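Aminotransferase TlmJ (Streptoalloteichus hindustanus, PDB 5UID) probably transfers amino groups with the help of pyridoxal 5'-phosphate, as a member of the DegT/DnrJ/EryC1 aminotransferase family, perhaps in natural product biosynthesis. Local coordinates at residues P35-K38 with V39-D43; L67-L71 with L72-P76; D105-P108 with A109-N112; G255-Q258 with L259-L262; T371-G374 with E375-G379. All blocks are in the same frame, centred on the assembly; numbering follows the deposited sequence.

Interaction 1 of 5, residues P35-K38 with V39-D43; sequences PRTK and VFEAD
Thr37 and Glu41 meet one helical turn apart on the inward side of helix 35-48, and this is the close-packed part of the contact. The backbone N of Glu41 donates to Thr37 O at 3.0 Å, a nearly straight bond with an N-H...O angle of 166°. Glu41 CG then lies over the same carbonyl, 3.2 Å from Thr37 O, because CG stands beside Glu41's own backbone N (chi1 -72°). From there the chain runs out extended, and OE2 comes to 3.8 Å from the methyl CG2 of Thr37. That carboxylate oxygen is held by the backbone N of Ser57, while Thr37 OG1 is bonded to Asp249 at the start of helix 249-280. Phe40, buried like Thr37, turns its ring away from this turn and onto helix 249-280.

The other side faces solvent. Lys38 stretches outward, fully extended, and only its CB and CG stay near Val39 N, the next residue's amide. Val39 CG2 sits 3.3 Å from Pro35 O, and Ala42 sets CB beside Lys38 O. The helix is thus amphipathic: main-chain bonds hold the turn itself, whereas the polar ends of Thr37 and Glu41 are spent on tying it to Asp249 and to Ser57 N.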
loop_
_atom_site.group_PDB
_atom_site.type_symbol
_atom_site.label_atom_id
_atom_site.label_comp_id
_atom_site.label_asym_id
_atom_site.label_seq_id
_atom_site.Cartn_x
_atom_site.Cartn_y
_atom_site.Cartn_z
ATOM N N PRO A 35 -1.236 14.604 -11.415
ATOM C CA PRO A 35 -1.968 15.841 -11.094
ATOM C C PRO A 35 -3.169 15.631 -10.188
ATOM O O PRO A 35 -3.515 16.540 -9.423
ATOM C CB PRO A 35 -2.385 16.369 -12.475
ATOM C CG PRO A 35 -2.369 15.167 -13.366
ATOM C CD PRO A 35 -1.253 14.301 -12.856
ATOM N N ARG A 36 -3.820 14.465 -10.243
ATOM C CA ARG A 36 -4.980 14.238 -9.385
ATOM C C ARG A 36 -4.576 14.087 -7.924
ATOM O O ARG A 36 -5.320 14.510 -7.029
ATOM C CB ARG A 36 -5.759 13.007 -9.853
ATOM C CG ARG A 36 -6.052 12.994 -11.344
ATOM C CD ARG A 36 -6.836 14.226 -11.768
ATOM N NE ARG A 36 -8.273 14.055 -11.580
ATOM C CZ ARG A 36 -9.112 13.688 -12.544
ATOM N NH1 ARG A 36 -8.657 13.455 -13.769
ATOM N NH2 ARG A 36 -10.406 13.556 -12.285
ATOM N N THR A 37 -3.412 13.486 -7.661
ATOM C CA THR A 37 -2.913 13.415 -6.292
ATOM C C THR A 37 -2.599 14.805 -5.750
ATOM O O THR A 37 -2.872 15.099 -4.580
ATOM C CB THR A 37 -1.677 12.517 -6.230
ATOM O OG1 THR A 37 -2.039 11.184 -6.610
ATOM C CG2 THR A 37 -1.088 12.495 -4.817
ATOM N N LYS A 38 -2.039 15.676 -6.592
ATOM C CA LYS A 38 -1.755 17.040 -6.160
ATOM C C LYS A 38 -3.042 17.797 -5.852
ATOM O O LYS A 38 -3.101 18.565 -4.885
ATOM C CB LYS A 38 -0.939 17.766 -7.230
ATOM C CG LYS A 38 -0.402 19.124 -6.796
ATOM C CD LYS A 38 0.409 19.782 -7.905
ATOM C CE LYS A 38 0.866 21.177 -7.501
ATOM N NZ LYS A 38 1.638 21.851 -8.584
ATOM N N VAL A 39 -4.087 17.581 -6.653
ATOM C CA VAL A 39 -5.358 18.255 -6.410
ATOM C C VAL A 39 -5.990 17.762 -5.113
ATOM O O VAL A 39 -6.477 18.560 -4.302
ATOM C CB VAL A 39 -6.299 18.064 -7.614
ATOM C CG1 VAL A 39 -7.723 18.458 -7.250
ATOM C CG2 VAL A 39 -5.804 18.884 -8.802
ATOM N N PHE A 40 -5.987 16.444 -4.888
ATOM C CA PHE A 40 -6.593 15.904 -3.673
ATOM C C PHE A 40 -5.845 16.364 -2.427
ATOM O O PHE A 40 -6.469 16.682 -1.407
ATOM C CB PHE A 40 -6.644 14.377 -3.737
ATOM C CG PHE A 40 -7.298 13.741 -2.540
ATOM C CD1 PHE A 40 -8.473 14.259 -2.017
ATOM C CD2 PHE A 40 -6.747 12.616 -1.946
ATOM C CE1 PHE A 40 -9.080 13.678 -0.917
ATOM C CE2 PHE A 40 -7.352 12.026 -0.850
ATOM C CZ PHE A 40 -8.520 12.559 -0.334
ATOM N N GLU A 41 -4.511 16.403 -2.485
ATOM C CA GLU A 41 -3.743 16.950 -1.371
ATOM C C GLU A 41 -4.135 18.398 -1.101
ATOM O O GLU A 41 -4.385 18.783 0.048
ATOM C CB GLU A 41 -2.243 16.838 -1.656
ATOM C CG GLU A 41 -1.697 15.422 -1.574
ATOM C CD GLU A 41 -0.190 15.361 -1.750
ATOM O OE1 GLU A 41 0.438 16.427 -1.908
ATOM O OE2 GLU A 41 0.369 14.245 -1.722
ATOM N N ALA A 42 -4.208 19.214 -2.155
ATOM C CA ALA A 42 -4.609 20.607 -1.982
ATOM C C ALA A 42 -6.033 20.710 -1.449
ATOM O O ALA A 42 -6.328 21.566 -0.605
ATOM C CB ALA A 42 -4.471 21.363 -3.303
ATOM N N ASP A 43 -6.930 19.845 -1.929
ATOM C CA ASP A 43 -8.301 19.844 -1.431
ATOM C C ASP A 43 -8.348 19.462 0.044
ATOM O O ASP A 43 -9.013 20.124 0.849
ATOM C CB ASP A 43 -9.159 18.888 -2.260
ATOM C CG ASP A 43 -9.439 19.413 -3.655
ATOM O OD1 ASP A 43 -9.088 20.579 -3.932
ATOM O OD2 ASP A 43 -10.009 18.657 -4.471
#

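Interaction 2 of 5, residues L67-L71 with L72-P76; sequences LSMEL and LGVGP
A Schellman motif ends helix 61-72, and its key contacts run from Met69 and Glu70, in the last turn, to Gly73 and Val74 just beyond it. Leu72 N still bonds Ser68 O, at 2.9 Å. After it Gly73 takes a positive phi of 80° and the chain turns out of the helix. Gly73 N reaches back to Glu70 O at 3.0 Å, approaching from well above the carbonyl plane, and it also makes a weak bond to Met69 O. Val74 N adds a second weak bond to that same oxygen, at 3.3 Å, so Met69 O is shared, weakly, by two successive amides.

The hydrophobic half of the motif lies beside these bonds. With Val74 CG1 anti to the carbonyl carbon (chi1 -53°), CG2 falls between the backbone N and that carbon and sits 3.3 Å from Met69 O and 3.8 Å from Met69 CB. Residue 69 is a selenomethionine; its chain bends twice, which brings CE to 4.2 Å from Leu72 CD1. Leu72 in turn lays CG against Ser68 O, at 3.2 Å. Met69 and Leu72 both pack on Val156 of strand 155-158, and Val74 on Lys127 of strand 126-132. An apolar residue just after the glycine, folded back on the final turn, is typical of a Schellman helix end, used here where a helix leads towards strand 79-83 of the central sheet.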
loop_
_atom_site.group_PDB
_atom_site.type_symbol
_atom_site.label_atom_id
_atom_site.label_comp_id
_atom_site.label_asym_id
_atom_site.label_seq_id
_atom_site.Cartn_x
_atom_site.Cartn_y
_atom_site.Cartn_z
ATOM N N LEU A 67 5.419 5.189 8.987
ATOM C CA LEU A 67 6.338 6.223 8.523
ATOM C C LEU A 67 6.615 7.248 9.615
ATOM O O LEU A 67 7.758 7.690 9.784
ATOM C CB LEU A 67 5.780 6.915 7.279
ATOM C CG LEU A 67 5.778 6.120 5.975
ATOM C CD1 LEU A 67 5.064 6.897 4.880
ATOM C CD2 LEU A 67 7.197 5.776 5.556
ATOM N N SER A 68 5.584 7.639 10.367
ATOM C CA SER A 68 5.776 8.660 11.393
ATOM C C SER A 68 6.729 8.178 12.480
ATOM O O SER A 68 7.569 8.945 12.964
ATOM C CB SER A 68 4.429 9.068 11.992
ATOM O OG SER A 68 3.858 8.009 12.736
HETATM N N MSE A 69 6.626 6.909 12.867
HETATM C CA MSE A 69 7.536 6.345 13.860
HETATM C C MSE A 69 8.956 6.267 13.305
HETATM O O MSE A 69 9.928 6.374 14.053
HETATM C CB MSE A 69 7.063 4.961 14.309
HETATM C CG MSE A 69 5.742 4.971 15.078
HETATM SE SE MSE A 69 5.788 6.102 16.677
HETATM C CE MSE A 69 4.459 7.425 16.146
ATOM N N GLU A 70 9.073 6.076 11.988
ATOM C CA GLU A 70 10.388 6.099 11.355
ATOM C C GLU A 70 10.952 7.515 11.323
ATOM O O GLU A 70 12.111 7.741 11.693
ATOM C CB GLU A 70 10.304 5.523 9.940
ATOM C CG GLU A 70 9.991 4.036 9.887
ATOM C CD GLU A 70 9.765 3.539 8.470
ATOM O OE1 GLU A 70 10.024 4.306 7.520
ATOM O OE2 GLU A 70 9.326 2.380 8.308
ATOM N N LEU A 71 10.139 8.483 10.893
ATOM C CA LEU A 71 10.615 9.858 10.779
ATOM C C LEU A 71 10.984 10.433 12.141
ATOM O O LEU A 71 11.942 11.207 12.257
ATOM C CB LEU A 71 9.552 10.722 10.099
ATOM C CG LEU A 71 9.258 10.365 8.641
ATOM C CD1 LEU A 71 7.990 11.049 8.172
ATOM C CD2 LEU A 71 10.432 10.748 7.753
ATOM N N LEU A 72 10.239 10.064 13.185
ATOM C CA LEU A 72 10.539 10.559 14.525
ATOM C C LEU A 72 11.764 9.886 15.128
ATOM O O LEU A 72 12.302 10.385 16.121
ATOM C CB LEU A 72 9.328 10.367 15.437
ATOM C CG LEU A 72 8.109 11.240 15.132
ATOM C CD1 LEU A 72 6.940 10.847 16.019
ATOM C CD2 LEU A 72 8.446 12.711 15.310
ATOM N N GLY A 73 12.211 8.770 14.559
ATOM C CA GLY A 73 13.432 8.137 15.013
ATOM C C GLY A 73 13.303 7.285 16.253
ATOM O O GLY A 73 14.279 7.143 16.997
ATOM N N VAL A 74 12.125 6.712 16.507
ATOM C CA VAL A 74 11.975 5.823 17.650
ATOM C C VAL A 74 12.693 4.509 17.364
ATOM O O VAL A 74 12.825 4.082 16.210
ATOM C CB VAL A 74 10.488 5.587 17.980
ATOM C CG1 VAL A 74 9.760 6.914 18.131
ATOM C CG2 VAL A 74 9.825 4.728 16.916
ATOM N N GLY A 75 13.178 3.867 18.425
ATOM C CA GLY A 75 13.914 2.632 18.288
ATOM C C GLY A 75 14.082 1.896 19.601
ATOM O O GLY A 75 13.342 2.119 20.564
ATOM N N PRO A 76 15.063 0.993 19.659
ATOM C CA PRO A 76 15.299 0.238 20.896
ATOM C C PRO A 76 15.606 1.165 22.062
ATOM O O PRO A 76 16.372 2.125 21.936
ATOM C CB PRO A 76 16.503 -0.648 20.549
ATOM C CG PRO A 76 16.483 -0.748 19.054
ATOM C CD PRO A 76 15.965 0.576 18.571
#

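Interaction 3 of 5, residues D105-P108 with A109-N112; sequences DVDP and ATLN
Between Asp107 and Asn112 the chain doubles back in a tight turn, with Asp107 N bonded to Asn112 O at 2.7 Å and Leu111 N to Asp107 O at 2.6 Å. The second of these meets the carbonyl almost end-on, with a C=O...N angle of 173°, and Thr110 N adds a weak bond to the same oxygen. Leu111 closes the turn with a positive phi of 59°, uncommon for a residue other than glycine.

Asp107 also works through its side chain. With CG anti to the backbone N (chi1 -173°), the carboxylate swings over the start of the turn, and OD1 accepts the N-H of Ala109 at 2.9 Å. The donor arrives on the anti side of the oxygen, somewhat out of the carboxylate plane. This carboxylate-to-backbone bond two residues on is that of an Asx turn. The CB of Ala109 follows behind, near OD1, while the hydroxyl of Thr110 crosses near Asp107 CB, with OG1 3.4 Å from it, and takes a weak bond from Asn112 N. On the other flank Val106 points at the returning arm of the loop, its CB 3.5 Å from Asn112 O. Leu111 leads away, with just CD1 brushing Pro108 O at 3.6 Å.

The loop joins strand 100-104, an outermost strand of the sheet within this chain, to helix 115-119. Leu111 packs on Trp304 of strand 303-306 and Ala351 of helix 346-354, Asp105 accepts the N-H groups of Gly347 and Ala348 in that helix, and the Asn112 amide spans Tyr134 N and Tyr137 O beyond strand 126-132.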
loop_
_atom_site.group_PDB
_atom_site.type_symbol
_atom_site.label_atom_id
_atom_site.label_comp_id
_atom_site.label_asym_id
_atom_site.label_seq_id
_atom_site.Cartn_x
_atom_site.Cartn_y
_atom_site.Cartn_z
ATOM N N ASP A 105 -4.576 4.127 30.021
ATOM C CA ASP A 105 -5.984 3.832 30.223
ATOM C C ASP A 105 -6.856 4.829 29.460
ATOM O O ASP A 105 -6.370 5.785 28.846
ATOM C CB ASP A 105 -6.312 3.840 31.713
ATOM C CG ASP A 105 -7.365 2.817 32.080
ATOM O OD1 ASP A 105 -8.048 2.318 31.159
ATOM O OD2 ASP A 105 -7.507 2.511 33.282
ATOM N N VAL A 106 -8.172 4.600 29.495
ATOM C CA VAL A 106 -9.144 5.454 28.826
ATOM C C VAL A 106 -10.333 5.682 29.749
ATOM O O VAL A 106 -10.586 4.921 30.685
ATOM C CB VAL A 106 -9.640 4.862 27.483
ATOM C CG1 VAL A 106 -8.486 4.670 26.507
ATOM C CG2 VAL A 106 -10.380 3.549 27.720
ATOM N N ASP A 107 -11.062 6.753 29.470
ATOM C CA ASP A 107 -12.364 6.980 30.085
ATOM C C ASP A 107 -13.338 5.937 29.552
ATOM O O ASP A 107 -13.555 5.875 28.335
ATOM C CB ASP A 107 -12.841 8.398 29.758
ATOM C CG ASP A 107 -14.116 8.788 30.490
ATOM O OD1 ASP A 107 -14.959 7.914 30.784
ATOM O OD2 ASP A 107 -14.280 9.995 30.761
ATOM N N PRO A 108 -13.939 5.100 30.404
ATOM C CA PRO A 108 -14.832 4.052 29.881
ATOM C C PRO A 108 -16.084 4.593 29.210
ATOM O O PRO A 108 -16.659 3.912 28.352
ATOM C CB PRO A 108 -15.170 3.226 31.130
ATOM C CG PRO A 108 -14.966 4.160 32.273
ATOM C CD PRO A 108 -13.828 5.057 31.873
ATOM N N ALA A 109 -16.529 5.796 29.579
ATOM C CA ALA A 109 -17.720 6.366 28.954
ATOM C C ALA A 109 -17.461 6.777 27.511
ATOM O O ALA A 109 -18.359 6.674 26.668
ATOM C CB ALA A 109 -18.220 7.564 29.763
ATOM N N THR A 110 -16.249 7.238 27.205
ATOM C CA THR A 110 -15.921 7.739 25.880
ATOM C C THR A 110 -14.900 6.888 25.140
ATOM O O THR A 110 -14.717 7.087 23.935
ATOM C CB THR A 110 -15.388 9.177 25.972
ATOM O OG1 THR A 110 -14.159 9.181 26.709
ATOM C CG2 THR A 110 -16.396 10.078 26.666
ATOM N N LEU A 111 -14.228 5.961 25.827
ATOM C CA LEU A 111 -13.153 5.142 25.264
ATOM C C LEU A 111 -11.994 5.989 24.735
ATOM O O LEU A 111 -11.216 5.530 23.892
ATOM C CB LEU A 111 -13.676 4.198 24.171
ATOM C CG LEU A 111 -14.578 3.055 24.659
ATOM C CD1 LEU A 111 -16.020 3.506 24.856
ATOM C CD2 LEU A 111 -14.510 1.855 23.720
ATOM N N ASN A 112 -11.866 7.226 25.222
ATOM C CA ASN A 112 -10.753 8.115 24.941
ATOM C C ASN A 112 -9.919 8.325 26.200
ATOM O O ASN A 112 -10.450 8.302 27.315
ATOM C CB ASN A 112 -11.227 9.483 24.430
ATOM C CG ASN A 112 -11.326 9.545 22.915
ATOM O OD1 ASN A 112 -10.614 8.835 22.202
ATOM N ND2 ASN A 112 -12.206 10.406 22.417
#

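Interaction 4 of 5, residues G255-Q258 with L259-L262; sequences GSVQ and LRRL
The guanidinium of Arg260 lies flat over the carbonyl of Ser256, whose O sits beneath the centre of one face, 3.5 Å from the plane. A single bend at chi3 (-73°), after an extended chi2, folds the group back along the helix to reach that place. At the same end NH2 passes 3.6 Å from the methyl CG2 of Val257, which crosses at a slant. Since Ser256 O already takes the backbone N of Arg260 at 3.2 Å, the positive group probably adds an electrostatic attraction from above.

These residues belong to the long helix 249-280, whose first turns carry residues of the pyridoxal phosphate pocket. Regular bonds continue through Leu259 N to Gly255 O, at 2.8 Å, and Arg261 N to Val257 O. Gln258 and Arg261 form the second pair of flat groups: amide and guanidinium stand 79° apart, with Gln258 NE2 4.2 Å from Arg261 NH1. What brings the two donors together is OE2 of Glu18, which takes a hydrogen bond from the amide and a salt bridge from the guanidinium. The other end of the amide, OE1, accepts Val190 N. Arg261 CG rests 3.4 Å from Val257 O, while Leu259 sends its branched end away towards His47 of helix 35-48.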
loop_
_atom_site.group_PDB
_atom_site.type_symbol
_atom_site.label_atom_id
_atom_site.label_comp_id
_atom_site.label_asym_id
_atom_site.label_seq_id
_atom_site.Cartn_x
_atom_site.Cartn_y
_atom_site.Cartn_z
ATOM N N GLY A 255 -10.989 10.465 -4.099
ATOM C CA GLY A 255 -10.930 11.219 -2.855
ATOM C C GLY A 255 -11.492 12.623 -2.979
ATOM O O GLY A 255 -12.186 13.106 -2.081
ATOM N N SER A 256 -11.191 13.304 -4.087
ATOM C CA SER A 256 -11.728 14.645 -4.286
ATOM C C SER A 256 -13.249 14.621 -4.359
ATOM O O SER A 256 -13.916 15.538 -3.867
ATOM C CB SER A 256 -11.137 15.269 -5.550
ATOM O OG SER A 256 -9.780 15.621 -5.355
ATOM N N VAL A 257 -13.816 13.576 -4.965
ATOM C CA VAL A 257 -15.270 13.460 -5.033
ATOM C C VAL A 257 -15.841 13.174 -3.650
ATOM O O VAL A 257 -16.818 13.801 -3.223
ATOM C CB VAL A 257 -15.677 12.378 -6.051
ATOM C CG1 VAL A 257 -17.185 12.184 -6.042
ATOM C CG2 VAL A 257 -15.192 12.746 -7.447
ATOM N N GLN A 258 -15.237 12.228 -2.926
ATOM C CA GLN A 258 -15.715 11.898 -1.586
ATOM C C GLN A 258 -15.579 13.085 -0.640
ATOM O O GLN A 258 -16.429 13.291 0.236
ATOM C CB GLN A 258 -14.952 10.690 -1.040
ATOM C CG GLN A 258 -15.289 9.377 -1.725
ATOM C CD GLN A 258 -16.477 8.677 -1.096
ATOM O OE1 GLN A 258 -16.453 8.328 0.086
ATOM N NE2 GLN A 258 -17.528 8.470 -1.883
ATOM N N LEU A 259 -14.518 13.878 -0.801
ATOM C CA LEU A 259 -14.327 15.039 0.063
ATOM C C LEU A 259 -15.442 16.062 -0.129
ATOM O O LEU A 259 -15.934 16.644 0.846
ATOM C CB LEU A 259 -12.959 15.668 -0.200
ATOM C CG LEU A 259 -12.573 16.854 0.683
ATOM C CD1 LEU A 259 -12.721 16.494 2.155
ATOM C CD2 LEU A 259 -11.154 17.303 0.378
ATOM N N ARG A 260 -15.861 16.292 -1.377
ATOM C CA ARG A 260 -16.963 17.221 -1.619
ATOM C C ARG A 260 -18.272 16.705 -1.038
ATOM O O ARG A 260 -19.134 17.504 -0.651
ATOM C CB ARG A 260 -17.120 17.483 -3.118
ATOM C CG ARG A 260 -16.068 18.408 -3.701
ATOM C CD ARG A 260 -16.367 18.735 -5.156
ATOM N NE ARG A 260 -16.099 17.609 -6.047
ATOM C CZ ARG A 260 -14.943 17.414 -6.676
ATOM N NH1 ARG A 260 -13.944 18.270 -6.512
ATOM N NH2 ARG A 260 -14.787 16.363 -7.470
ATOM N N ARG A 261 -18.438 15.384 -0.969
ATOM C CA ARG A 261 -19.628 14.773 -0.394
ATOM C C ARG A 261 -19.529 14.576 1.112
ATOM O O ARG A 261 -20.543 14.259 1.744
ATOM C CB ARG A 261 -19.902 13.418 -1.059
ATOM C CG ARG A 261 -20.123 13.485 -2.565
ATOM C CD ARG A 261 -20.393 12.102 -3.142
ATOM N NE ARG A 261 -21.640 11.534 -2.637
ATOM C CZ ARG A 261 -22.026 10.276 -2.831
ATOM N NH1 ARG A 261 -21.256 9.442 -3.518
ATOM N NH2 ARG A 261 -23.179 9.850 -2.332
ATOM N N LEU A 262 -18.341 14.759 1.691
ATOM C CA LEU A 262 -18.142 14.485 3.115
ATOM C C LEU A 262 -19.105 15.246 4.018
ATOM O O LEU A 262 -19.667 14.623 4.936
ATOM C CB LEU A 262 -16.684 14.768 3.493
ATOM C CG LEU A 262 -16.306 14.574 4.963
ATOM C CD1 LEU A 262 -16.575 13.144 5.401
ATOM C CD2 LEU A 262 -14.848 14.948 5.206
#

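Interaction 5 of 5, residues T371-G374 with E375-G379; sequences TVIG and EVRAG
Val376 N donates to Val372 O at 2.9 Å, and the same carbonyl oxygen is crowded by a methyl, Val376 CG2, only 3.1 Å away. That methyl stands beside its own backbone N, with CG1 anti to it (chi1 167°), and so it leans back over the preceding turn. Its other neighbour is Val372 CG1, 4.2 Å off; the two valines lie side by side and point the same way, forming an apolar strip along the buried face of helix 366-383.

Ile373 and Arg377 repeat the pattern on the next row. Arg377 N meets Ile373 O at 3.0 Å, with a nearly straight N-H...O angle of 167°. Arg377 CG lies 3.2 Å from Ile373 O, and its CD runs alongside Ile373 CG2 at 4.0 Å. Only the aliphatic part of the chain takes part in this; beyond it a bend carries the guanidinium away, and NH2 bonds to Gly279 O near the end of helix 249-280.

Glu375 makes the same approach on another side of the helix. Its N bonds Thr371 O, and CG comes to 3.2 Å from that oxygen before the chain bends at chi2 (-64°). The carboxylate has a long, weak ion pair with Arg322, and Thr371 OG1 bonds back to Ser367 O. Ala378 N bonds Gly374 O in the same way.

Val372 and Ile373 both pack on Tyr276, and Val376 on Leu280, at the far end of helix 249-280. An apolar pair four apart, with Ile373 beside it and polar residues on the other sides, is typical of an amphipathic helix packed by one face against its domain.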
loop_
_atom_site.group_PDB
_atom_site.type_symbol
_atom_site.label_atom_id
_atom_site.label_comp_id
_atom_site.label_asym_id
_atom_site.label_seq_id
_atom_site.Cartn_x
_atom_site.Cartn_y
_atom_site.Cartn_z
ATOM N N THR A 371 -35.078 -0.343 12.431
ATOM C CA THR A 371 -34.837 -1.752 12.727
ATOM C C THR A 371 -33.803 -1.913 13.837
ATOM O O THR A 371 -33.956 -2.770 14.715
ATOM C CB THR A 371 -34.383 -2.487 11.464
ATOM O OG1 THR A 371 -35.359 -2.312 10.430
ATOM C CG2 THR A 371 -34.214 -3.976 11.739
ATOM N N VAL A 372 -32.751 -1.092 13.819
ATOM C CA VAL A 372 -31.726 -1.169 14.856
ATOM C C VAL A 372 -32.303 -0.761 16.207
ATOM O O VAL A 372 -32.126 -1.459 17.211
ATOM C CB VAL A 372 -30.509 -0.304 14.478
ATOM C CG1 VAL A 372 -29.549 -0.191 15.653
ATOM C CG2 VAL A 372 -29.800 -0.890 13.268
ATOM N N ILE A 373 -33.006 0.375 16.250
ATOM C CA ILE A 373 -33.590 0.846 17.503
ATOM C C ILE A 373 -34.572 -0.179 18.056
ATOM O O ILE A 373 -34.580 -0.465 19.260
ATOM C CB ILE A 373 -34.262 2.216 17.299
ATOM C CG1 ILE A 373 -33.230 3.265 16.888
ATOM C CG2 ILE A 373 -34.991 2.648 18.567
ATOM C CD1 ILE A 373 -33.834 4.612 16.551
ATOM N N GLY A 374 -35.408 -0.751 17.187
ATOM C CA GLY A 374 -36.384 -1.727 17.647
ATOM C C GLY A 374 -35.744 -2.992 18.186
ATOM O O GLY A 374 -36.148 -3.507 19.231
ATOM N N GLU A 375 -34.736 -3.511 17.481
ATOM C CA GLU A 375 -34.062 -4.718 17.946
ATOM C C GLU A 375 -33.271 -4.467 19.224
ATOM O O GLU A 375 -33.198 -5.350 20.087
ATOM C CB GLU A 375 -33.147 -5.265 16.852
ATOM C CG GLU A 375 -33.884 -5.836 15.658
ATOM C CD GLU A 375 -34.715 -7.049 16.017
ATOM O OE1 GLU A 375 -34.386 -7.717 17.019
ATOM O OE2 GLU A 375 -35.699 -7.333 15.300
ATOM N N VAL A 376 -32.681 -3.276 19.368
ATOM C CA VAL A 376 -31.947 -2.957 20.589
ATOM C C VAL A 376 -32.896 -2.892 21.780
ATOM O O VAL A 376 -32.627 -3.470 22.840
ATOM C CB VAL A 376 -31.150 -1.648 20.420
ATOM C CG1 VAL A 376 -30.645 -1.154 21.768
ATOM C CG2 VAL A 376 -29.975 -1.863 19.476
ATOM N N ARG A 377 -34.026 -2.199 21.619
ATOM C CA ARG A 377 -34.993 -2.100 22.710
ATOM C C ARG A 377 -35.576 -3.464 23.058
ATOM O O ARG A 377 -35.733 -3.796 24.239
ATOM C CB ARG A 377 -36.106 -1.117 22.341
ATOM C CG ARG A 377 -35.643 0.328 22.190
ATOM C CD ARG A 377 -36.815 1.254 21.895
ATOM N NE ARG A 377 -37.785 1.255 22.985
ATOM C CZ ARG A 377 -37.884 2.216 23.898
ATOM N NH1 ARG A 377 -38.794 2.126 24.858
ATOM N NH2 ARG A 377 -37.081 3.269 23.849
ATOM N N ALA A 378 -35.902 -4.270 22.045
ATOM C CA ALA A 378 -36.449 -5.597 22.306
ATOM C C ALA A 378 -35.398 -6.520 22.909
ATOM O O ALA A 378 -35.700 -7.308 23.814
ATOM C CB ALA A 378 -37.013 -6.198 21.019
ATOM N N GLY A 379 -34.159 -6.438 22.421
ATOM C CA GLY A 379 -33.110 -7.294 22.950
ATOM C C GLY A 379 -32.818 -7.027 24.413
ATOM O O GLY A 379 -32.678 -7.960 25.209
#

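In the fold
The five contacts follow one another along the chain, each local to a helix turn, a helix end or a loop. Interactions 1 and 4 are neighbours, about 12 Å between centres: helices 35-48 and 249-280 touch through Phe40 on Gly255 and a probable hydrogen bond between Asp43 OD2 and Ser256 OG. Thr37 and Gly255 lie about 10 and 9 Å from the cofactor. Helix 249-280 then runs on to meet helix 366-383, linking interaction 4 with interaction 5, about 33 Å away between centres. Interactions 2 and 3 border the seven-stranded sheet, about 27 Å between centres. Interactions 2 and 5 lie on opposite sides of the chain's centre, so helix 249-280 joins the cofactor region to the C-terminal helix.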